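Local coordinates for protein enoyl-CoA hydratase (Thermus thermophilus, PDB 1WZ8) that probably catalyses the reversible addition of water to the double bond of enoyl-CoA thioesters, as a hexameric member of the crotonase family, at residues 8-22 / 44-57. Numbering follows the deposited sequence.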
ATOM      1  N   ARG A   8      28.946  22.130  16.899  1.00 27.22           N
ATOM      2  CA  ARG A   8      28.483  22.007  15.520  1.00 28.51           C
ATOM      3  C   ARG A   8      27.079  22.527  15.212  1.00 28.52           C
ATOM      4  O   ARG A   8      26.740  22.741  14.046  1.00 28.29           O
ATOM      5  CB  ARG A   8      28.571  20.541  15.086  1.00 31.88           C
ATOM      6  CG  ARG A   8      29.987  20.033  14.856  1.00 36.44           C
ATOM      7  CD  ARG A   8      30.017  18.509  14.761  1.00 40.84           C
ATOM      8  NE  ARG A   8      28.909  17.977  13.971  1.00 45.11           N
ATOM      9  CZ  ARG A   8      28.682  18.271  12.693  1.00 46.96           C
ATOM     10  NH1 ARG A   8      29.490  19.098  12.043  1.00 48.52           N
ATOM     11  NH2 ARG A   8      27.640  17.741  12.065  1.00 48.65           N
ATOM     12  N   TYR A   9      26.262  22.734  16.239  1.00 27.43           N
ATOM     13  CA  TYR A   9      24.897  23.199  16.013  1.00 26.26           C
ATOM     14  C   TYR A   9      24.533  24.516  16.682  1.00 25.37           C
ATOM     15  O   TYR A   9      23.900  24.534  17.739  1.00 23.97           O
ATOM     16  CB  TYR A   9      23.909  22.111  16.445  1.00 26.59           C
ATOM     17  CG  TYR A   9      23.908  20.910  15.529  1.00 26.18           C
ATOM     18  CD1 TYR A   9      23.219  20.936  14.319  1.00 26.10           C
ATOM     19  CD2 TYR A   9      24.632  19.762  15.849  1.00 25.93           C
ATOM     20  CE1 TYR A   9      23.248  19.847  13.447  1.00 26.15           C
ATOM     21  CE2 TYR A   9      24.669  18.669  14.984  1.00 26.13           C
ATOM     22  CZ  TYR A   9      23.976  18.720  13.784  1.00 25.51           C
ATOM     23  OH  TYR A   9      24.013  17.649  12.920  1.00 26.99           O
ATOM     24  N   PRO A  10      24.930  25.644  16.073  1.00 23.78           N
ATOM     25  CA  PRO A  10      24.601  26.939  16.666  1.00 22.92           C
ATOM     26  C   PRO A  10      23.085  27.095  16.645  1.00 22.59           C
ATOM     27  O   PRO A  10      22.442  26.811  15.637  1.00 22.98           O
ATOM     28  CB  PRO A  10      25.316  27.929  15.746  1.00 22.89           C
ATOM     29  CG  PRO A  10      25.289  27.238  14.421  1.00 23.50           C
ATOM     30  CD  PRO A  10      25.640  25.813  14.793  1.00 24.61           C
ATOM     31  N   GLY A  11      22.518  27.536  17.760  1.00 21.69           N
ATOM     32  CA  GLY A  11      21.080  27.692  17.832  1.00 19.55           C
ATOM     33  C   GLY A  11      20.484  26.583  18.680  1.00 19.53           C
ATOM     34  O   GLY A  11      19.360  26.696  19.166  1.00 19.16           O
ATOM     35  N   LEU A  12      21.240  25.504  18.849  1.00 18.08           N
ATOM     36  CA  LEU A  12      20.789  24.378  19.656  1.00 19.70           C
ATOM     37  C   LEU A  12      21.610  24.275  20.934  1.00 19.50           C
ATOM     38  O   LEU A  12      22.823  24.483  20.924  1.00 20.65           O
ATOM     39  CB  LEU A  12      20.913  23.066  18.875  1.00 20.49           C
ATOM     40  CG  LEU A  12      20.048  22.900  17.623  1.00 20.99           C
ATOM     41  CD1 LEU A  12      20.312  21.532  17.007  1.00 21.82           C
ATOM     42  CD2 LEU A  12      18.580  23.047  17.986  1.00 21.45           C
ATOM     43  N   ALA A  13      20.937  23.962  22.033  1.00 17.61           N
ATOM     44  CA  ALA A  13      21.587  23.801  23.325  1.00 18.24           C
ATOM     45  C   ALA A  13      21.269  22.386  23.784  1.00 17.01           C
ATOM     46  O   ALA A  13      20.156  21.906  23.580  1.00 17.39           O
ATOM     47  CB  ALA A  13      21.046  24.818  24.324  1.00 17.19           C
ATOM     48  N   PHE A  14      22.240  21.722  24.398  1.00 16.90           N
ATOM     49  CA  PHE A  14      22.041  20.352  24.855  1.00 17.27           C
ATOM     50  C   PHE A  14      22.291  20.201  26.349  1.00 16.84           C
ATOM     51  O   PHE A  14      23.240  20.770  26.895  1.00 17.40           O
ATOM     52  CB  PHE A  14      22.961  19.405  24.085  1.00 17.19           C
ATOM     53  CG  PHE A  14      22.816  19.492  22.592  1.00 18.85           C
ATOM     54  CD1 PHE A  14      23.401  20.535  21.879  1.00 18.99           C
ATOM     55  CD2 PHE A  14      22.099  18.524  21.893  1.00 20.02           C
ATOM     56  CE1 PHE A  14      23.276  20.613  20.490  1.00 18.87           C
ATOM     57  CE2 PHE A  14      21.967  18.594  20.501  1.00 20.33           C
ATOM     58  CZ  PHE A  14      22.557  19.638  19.800  1.00 19.53           C
ATOM     59  N   ALA A  15      21.435  19.428  27.008  1.00 15.05           N
ATOM     60  CA  ALA A  15      21.565  19.204  28.440  1.00 14.17           C
ATOM     61  C   ALA A  15      20.911  17.892  28.852  1.00 15.49           C
ATOM     62  O   ALA A  15      20.135  17.314  28.093  1.00 16.35           O
ATOM     63  CB  ALA A  15      20.933  20.364  29.204  1.00 12.15           C
ATOM     64  N   TRP A  16      21.246  17.426  30.051  1.00 16.59           N
ATOM     65  CA  TRP A  16      20.685  16.191  30.591  1.00 17.94           C
ATOM     66  C   TRP A  16      19.891  16.533  31.856  1.00 19.09           C
ATOM     67  O   TRP A  16      20.368  16.320  32.974  1.00 20.88           O
ATOM     68  CB  TRP A  16      21.793  15.192  30.961  1.00 18.53           C
ATOM     69  CG  TRP A  16      22.675  14.740  29.826  1.00 21.00           C
ATOM     70  CD1 TRP A  16      23.888  15.260  29.469  1.00 22.16           C
ATOM     71  CD2 TRP A  16      22.427  13.650  28.930  1.00 19.98           C
ATOM     72  NE1 TRP A  16      24.414  14.556  28.411  1.00 23.27           N
ATOM     73  CE2 TRP A  16      23.536  13.563  28.059  1.00 22.05           C
ATOM     74  CE3 TRP A  16      21.375  12.737  28.779  1.00 21.29           C
ATOM     75  CZ2 TRP A  16      23.623  12.596  27.049  1.00 21.75           C
ATOM     76  CZ3 TRP A  16      21.464  11.774  27.773  1.00 21.68           C
ATOM     77  CH2 TRP A  16      22.581  11.713  26.923  1.00 22.33           C
ATOM     78  N   PRO A  17      18.669  17.070  31.701  1.00 17.75           N
ATOM     79  CA  PRO A  17      17.851  17.427  32.864  1.00 18.32           C
ATOM     80  C   PRO A  17      17.546  16.250  33.787  1.00 19.72           C
ATOM     81  O   PRO A  17      17.358  16.428  34.991  1.00 21.41           O
ATOM     82  CB  PRO A  17      16.593  18.024  32.231  1.00 17.21           C
ATOM     83  CG  PRO A  17      16.484  17.279  30.938  1.00 15.24           C
ATOM     84  CD  PRO A  17      17.919  17.281  30.450  1.00 17.18           C
ATOM     85  N   ARG A  18      17.489  15.052  33.213  1.00 19.11           N
ATOM     86  CA  ARG A  18      17.227  13.827  33.965  1.00 20.38           C
ATOM     87  C   ARG A  18      18.064  12.719  33.347  1.00 20.31           C
ATOM     88  O   ARG A  18      18.432  12.793  32.175  1.00 19.03           O
ATOM     89  CB  ARG A  18      15.741  13.446  33.897  1.00 21.87           C
ATOM     90  CG  ARG A  18      14.808  14.377  34.661  1.00 25.71           C
ATOM     91  CD  ARG A  18      15.003  14.266  36.167  1.00 27.80           C
ATOM     92  NE  ARG A  18      14.026  15.064  36.902  1.00 29.93           N
ATOM     93  CZ  ARG A  18      14.042  16.391  36.976  1.00 30.04           C
ATOM     94  NH1 ARG A  18      14.991  17.083  36.361  1.00 30.23           N
ATOM     95  NH2 ARG A  18      13.100  17.028  37.659  1.00 30.40           N
ATOM     96  N   PRO A  19      18.375  11.672  34.126  1.00 20.74           N
ATOM     97  CA  PRO A  19      19.180  10.557  33.619  1.00 20.31           C
ATOM     98  C   PRO A  19      18.640   9.973  32.314  1.00 19.43           C
ATOM     99  O   PRO A  19      17.484   9.558  32.244  1.00 19.34           O
ATOM    100  CB  PRO A  19      19.120   9.542  34.762  1.00 21.95           C
ATOM    101  CG  PRO A  19      19.002  10.413  35.974  1.00 22.84           C
ATOM    102  CD  PRO A  19      17.998  11.450  35.533  1.00 22.14           C
ATOM    103  N   GLY A  20      19.482   9.955  31.283  1.00 17.77           N
ATOM    104  CA  GLY A  20      19.081   9.395  30.004  1.00 16.12           C
ATOM    105  C   GLY A  20      18.229  10.291  29.127  1.00 15.18           C
ATOM    106  O   GLY A  20      17.911   9.930  27.997  1.00 15.69           O
ATOM    107  N   VAL A  21      17.853  11.458  29.639  1.00 13.99           N
ATOM    108  CA  VAL A  21      17.030  12.381  28.871  1.00 13.52           C
ATOM    109  C   VAL A  21      17.869  13.490  28.251  1.00 14.75           C
ATOM    110  O   VAL A  21      18.346  14.385  28.950  1.00 13.65           O
ATOM    111  CB  VAL A  21      15.943  13.034  29.752  1.00 14.32           C
ATOM    112  CG1 VAL A  21      15.086  13.972  28.911  1.00 13.20           C
ATOM    113  CG2 VAL A  21      15.080  11.954  30.403  1.00 13.13           C
ATOM    114  N   LEU A  22      18.060  13.425  26.939  1.00 13.34           N
ATOM    115  CA  LEU A  22      18.823  14.457  26.258  1.00 14.26           C
ATOM    116  C   LEU A  22      17.852  15.552  25.866  1.00 14.83           C
ATOM    117  O   LEU A  22      16.966  15.348  25.034  1.00 14.67           O
ATOM    118  CB  LEU A  22      19.514  13.903  25.013  1.00 14.05           C
ATOM    119  CG  LEU A  22      20.285  14.960  24.213  1.00 17.79           C
ATOM    120  CD1 LEU A  22      21.336  15.613  25.102  1.00 17.65           C
ATOM    121  CD2 LEU A  22      20.932  14.323  23.002  1.00 17.60           C
ATOM    122  N   ARG A  44      18.937  18.195  10.570  1.00 19.99           N
ATOM    123  CA  ARG A  44      20.097  17.321  10.472  1.00 19.75           C
ATOM    124  C   ARG A  44      20.667  16.776  11.776  1.00 18.02           C
ATOM    125  O   ARG A  44      21.380  15.777  11.757  1.00 16.04           O
ATOM    126  CB  ARG A  44      21.215  18.037   9.710  1.00 22.91           C
ATOM    127  CG  ARG A  44      20.764  18.640   8.397  1.00 26.73           C
ATOM    128  CD  ARG A  44      21.877  19.400   7.696  1.00 31.46           C
ATOM    129  NE  ARG A  44      22.734  18.519   6.906  1.00 37.63           N
ATOM    130  CZ  ARG A  44      23.215  18.835   5.707  1.00 38.52           C
ATOM    131  NH1 ARG A  44      22.927  20.010   5.163  1.00 40.56           N
ATOM    132  NH2 ARG A  44      23.966  17.971   5.038  1.00 41.45           N
ATOM    133  N   VAL A  45      20.363  17.414  12.902  1.00 17.33           N
ATOM    134  CA  VAL A  45      20.896  16.972  14.188  1.00 15.91           C
ATOM    135  C   VAL A  45      20.592  15.505  14.511  1.00 17.33           C
ATOM    136  O   VAL A  45      21.387  14.826  15.162  1.00 17.24           O
ATOM    137  CB  VAL A  45      20.370  17.875  15.340  1.00 15.99           C
ATOM    138  CG1 VAL A  45      18.862  17.725  15.478  1.00 12.68           C
ATOM    139  CG2 VAL A  45      21.081  17.534  16.648  1.00 15.80           C
ATOM    140  N   TRP A  46      19.456  15.009  14.032  1.00 17.91           N
ATOM    141  CA  TRP A  46      19.062  13.630  14.304  1.00 16.99           C
ATOM    142  C   TRP A  46      20.076  12.587  13.845  1.00 18.86           C
ATOM    143  O   TRP A  46      20.245  11.561  14.497  1.00 18.66           O
ATOM    144  CB  TRP A  46      17.680  13.359  13.701  1.00 16.13           C
ATOM    145  CG  TRP A  46      16.661  14.328  14.222  1.00 14.65           C
ATOM    146  CD1 TRP A  46      16.243  15.481  13.618  1.00 15.33           C
ATOM    147  CD2 TRP A  46      16.044  14.308  15.514  1.00 14.51           C
ATOM    148  NE1 TRP A  46      15.414  16.185  14.458  1.00 16.10           N
ATOM    149  CE2 TRP A  46      15.275  15.488  15.630  1.00 15.28           C
ATOM    150  CE3 TRP A  46      16.072  13.410  16.590  1.00 14.83           C
ATOM    151  CZ2 TRP A  46      14.541  15.794  16.780  1.00 14.33           C
ATOM    152  CZ3 TRP A  46      15.342  13.716  17.736  1.00 13.80           C
ATOM    153  CH2 TRP A  46      14.588  14.899  17.821  1.00 13.15           C
ATOM    154  N   ARG A  47      20.757  12.844  12.734  1.00 21.26           N
ATOM    155  CA  ARG A  47      21.758  11.902  12.238  1.00 24.79           C
ATOM    156  C   ARG A  47      22.911  11.753  13.223  1.00 24.86           C
ATOM    157  O   ARG A  47      23.357  10.644  13.508  1.00 25.09           O
ATOM    158  CB  ARG A  47      22.302  12.364  10.886  1.00 27.68           C
ATOM    159  CG  ARG A  47      21.382  12.064   9.721  1.00 32.53           C
ATOM    160  CD  ARG A  47      21.808  12.832   8.489  1.00 35.11           C
ATOM    161  NE  ARG A  47      20.759  13.750   8.060  1.00 37.57           N
ATOM    162  CZ  ARG A  47      20.981  14.986   7.630  1.00 38.74           C
ATOM    163  NH1 ARG A  47      22.220  15.453   7.573  1.00 38.66           N
ATOM    164  NH2 ARG A  47      19.964  15.755   7.262  1.00 39.93           N
ATOM    165  N   ASP A  48      23.390  12.876  13.746  1.00 25.69           N
ATOM    166  CA  ASP A  48      24.491  12.846  14.696  1.00 26.65           C
ATOM    167  C   ASP A  48      24.067  12.357  16.079  1.00 27.01           C
ATOM    168  O   ASP A  48      24.888  11.833  16.833  1.00 26.90           O
ATOM    169  CB  ASP A  48      25.131  14.232  14.807  1.00 27.69           C
ATOM    170  CG  ASP A  48      25.747  14.692  13.501  1.00 29.79           C
ATOM    171  OD1 ASP A  48      26.347  13.852  12.798  1.00 30.87           O
ATOM    172  OD2 ASP A  48      25.646  15.894  13.180  1.00 29.64           O
ATOM    173  N   LEU A  49      22.791  12.516  16.414  1.00 25.72           N
ATOM    174  CA  LEU A  49      22.312  12.078  17.719  1.00 27.13           C
ATOM    175  C   LEU A  49      22.421  10.570  17.880  1.00 28.14           C
ATOM    176  O   LEU A  49      22.560  10.064  18.992  1.00 28.28           O
ATOM    177  CB  LEU A  49      20.860  12.514  17.937  1.00 26.68           C
ATOM    178  CG  LEU A  49      20.634  14.015  18.124  1.00 26.86           C
ATOM    179  CD1 LEU A  49      19.162  14.280  18.401  1.00 26.90           C
ATOM    180  CD2 LEU A  49      21.497  14.518  19.279  1.00 26.24           C
ATOM    181  N   GLU A  50      22.358   9.852  16.765  1.00 30.05           N
ATOM    182  CA  GLU A  50      22.452   8.399  16.794  1.00 33.30           C
ATOM    183  C   GLU A  50      23.799   7.965  17.356  1.00 33.20           C
ATOM    184  O   GLU A  50      23.939   6.856  17.869  1.00 33.88           O
ATOM    185  CB  GLU A  50      22.274   7.830  15.385  1.00 36.12           C
ATOM    186  CG  GLU A  50      20.883   8.030  14.810  1.00 40.31           C
ATOM    187  CD  GLU A  50      20.753   7.517  13.388  1.00 42.93           C
ATOM    188  OE1 GLU A  50      21.396   8.088  12.480  1.00 45.90           O
ATOM    189  OE2 GLU A  50      20.006   6.537  13.176  1.00 44.43           O
ATOM    190  N   ALA A  51      24.788   8.851  17.264  1.00 33.19           N
ATOM    191  CA  ALA A  51      26.126   8.546  17.755  1.00 32.78           C
ATOM    192  C   ALA A  51      26.265   8.746  19.261  1.00 32.18           C
ATOM    193  O   ALA A  51      27.079   8.088  19.902  1.00 32.45           O
ATOM    194  CB  ALA A  51      27.156   9.397  17.021  1.00 33.45           C
ATOM    195  N   VAL A  52      25.473   9.652  19.824  1.00 32.19           N
ATOM    196  CA  VAL A  52      25.541   9.927  21.254  1.00 31.03           C
ATOM    197  C   VAL A  52      25.095   8.739  22.095  1.00 31.38           C
ATOM    198  O   VAL A  52      23.961   8.270  21.984  1.00 30.70           O
ATOM    199  CB  VAL A  52      24.680  11.148  21.637  1.00 31.88           C
ATOM    200  CG1 VAL A  52      24.777  11.401  23.132  1.00 31.32           C
ATOM    201  CG2 VAL A  52      25.139  12.372  20.863  1.00 31.73           C
ATOM    202  N   GLU A  53      26.000   8.257  22.940  1.00 31.96           N
ATOM    203  CA  GLU A  53      25.711   7.127  23.811  1.00 32.11           C
ATOM    204  C   GLU A  53      24.985   7.584  25.066  1.00 30.22           C
ATOM    205  O   GLU A  53      25.251   8.666  25.589  1.00 30.83           O
ATOM    206  CB  GLU A  53      27.006   6.417  24.215  1.00 35.12           C
ATOM    207  CG  GLU A  53      27.644   5.594  23.111  1.00 39.72           C
ATOM    208  CD  GLU A  53      28.869   4.834  23.587  1.00 42.87           C
ATOM    209  OE1 GLU A  53      28.768   4.119  24.610  1.00 43.96           O
ATOM    210  OE2 GLU A  53      29.930   4.945  22.936  1.00 44.86           O
ATOM    211  N   GLY A  54      24.061   6.757  25.543  1.00 26.92           N
ATOM    212  CA  GLY A  54      23.337   7.096  26.752  1.00 25.28           C
ATOM    213  C   GLY A  54      21.992   7.767  26.562  1.00 21.82           C
ATOM    214  O   GLY A  54      21.278   7.994  27.535  1.00 22.04           O
ATOM    215  N   VAL A  55      21.635   8.100  25.326  1.00 19.84           N
ATOM    216  CA  VAL A  55      20.343   8.738  25.091  1.00 17.86           C
ATOM    217  C   VAL A  55      19.239   7.686  25.162  1.00 16.76           C
ATOM    218  O   VAL A  55      19.253   6.711  24.409  1.00 16.38           O
ATOM    219  CB  VAL A  55      20.285   9.422  23.703  1.00 17.26           C
ATOM    220  CG1 VAL A  55      18.890   9.998  23.464  1.00 16.49           C
ATOM    221  CG2 VAL A  55      21.321  10.529  23.623  1.00 16.66           C
ATOM    222  N   ARG A  56      18.290   7.879  26.076  1.00 14.71           N
ATOM    223  CA  ARG A  56      17.175   6.948  26.216  1.00 14.30           C
ATOM    224  C   ARG A  56      15.880   7.638  25.789  1.00 13.47           C
ATOM    225  O   ARG A  56      14.886   6.985  25.481  1.00 13.75           O
ATOM    226  CB  ARG A  56      17.081   6.432  27.661  1.00 13.52           C
ATOM    227  CG  ARG A  56      18.306   5.605  28.085  1.00 13.72           C
ATOM    228  CD  ARG A  56      18.243   5.150  29.544  1.00 14.42           C
ATOM    229  NE  ARG A  56      17.313   4.042  29.768  1.00 15.92           N
ATOM    230  CZ  ARG A  56      17.590   2.759  29.547  1.00 17.02           C
ATOM    231  NH1 ARG A  56      18.781   2.389  29.089  1.00 16.47           N
ATOM    232  NH2 ARG A  56      16.670   1.835  29.795  1.00 15.37           N
ATOM    233  N   ALA A  57      15.911   8.968  25.764  1.00 12.56           N
ATOM    234  CA  ALA A  57      14.763   9.764  25.342  1.00 12.69           C
ATOM    235  C   ALA A  57      15.226  11.178  25.022  1.00 13.12           C
ATOM    236  O   ALA A  57      16.146  11.694  25.660  1.00 14.97           O
ATOM    237  CB  ALA A  57      13.698   9.799  26.438  1.00 13.23           C
TER
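Asp48 OD2 takes two donors from residues 8-22: Tyr9 OH, in a hydrogen bond of 2.4 Å (exact length doubtful), and Arg8 NH2, in a salt bridge whose N-H...O bond of 2.9 Å is nearly straight. The oxygen lies in the guanidinium plane and at the edge of the Tyr9 ring; the guanidinium and carboxylate planes are 79° apart, and NH2 meets OD2 on its syn side, tilted out of the carboxylate plane. A bend at chi3 (42°) turns the Arg8 chain back to the acid. Over one face of the Tyr9 ring sits Val45 CB, 4.1 Å from the centroid, a CH-pi contact. With chi1 at 65°, Val45 turns CG2 opposite its own N and toward Leu12 CD1 and the edge of the Phe14 ring. Here strand 12-18, outermost on one side of the six-stranded crotonase sheet within this chain, faces helix 36-49 of the beta-alpha-beta unit 21-62. Val55 CG2 lies 3.7 Å from Trp16 CH2 and meets Leu22 CD2, which touches Leu49 CD2. Gly20 O accepts from both Arg56 N, on a lone pair, and Ala57 N, and Leu22 N donates to Ala57 O, starting the parallel pairing of strands 21-26 and 57-62.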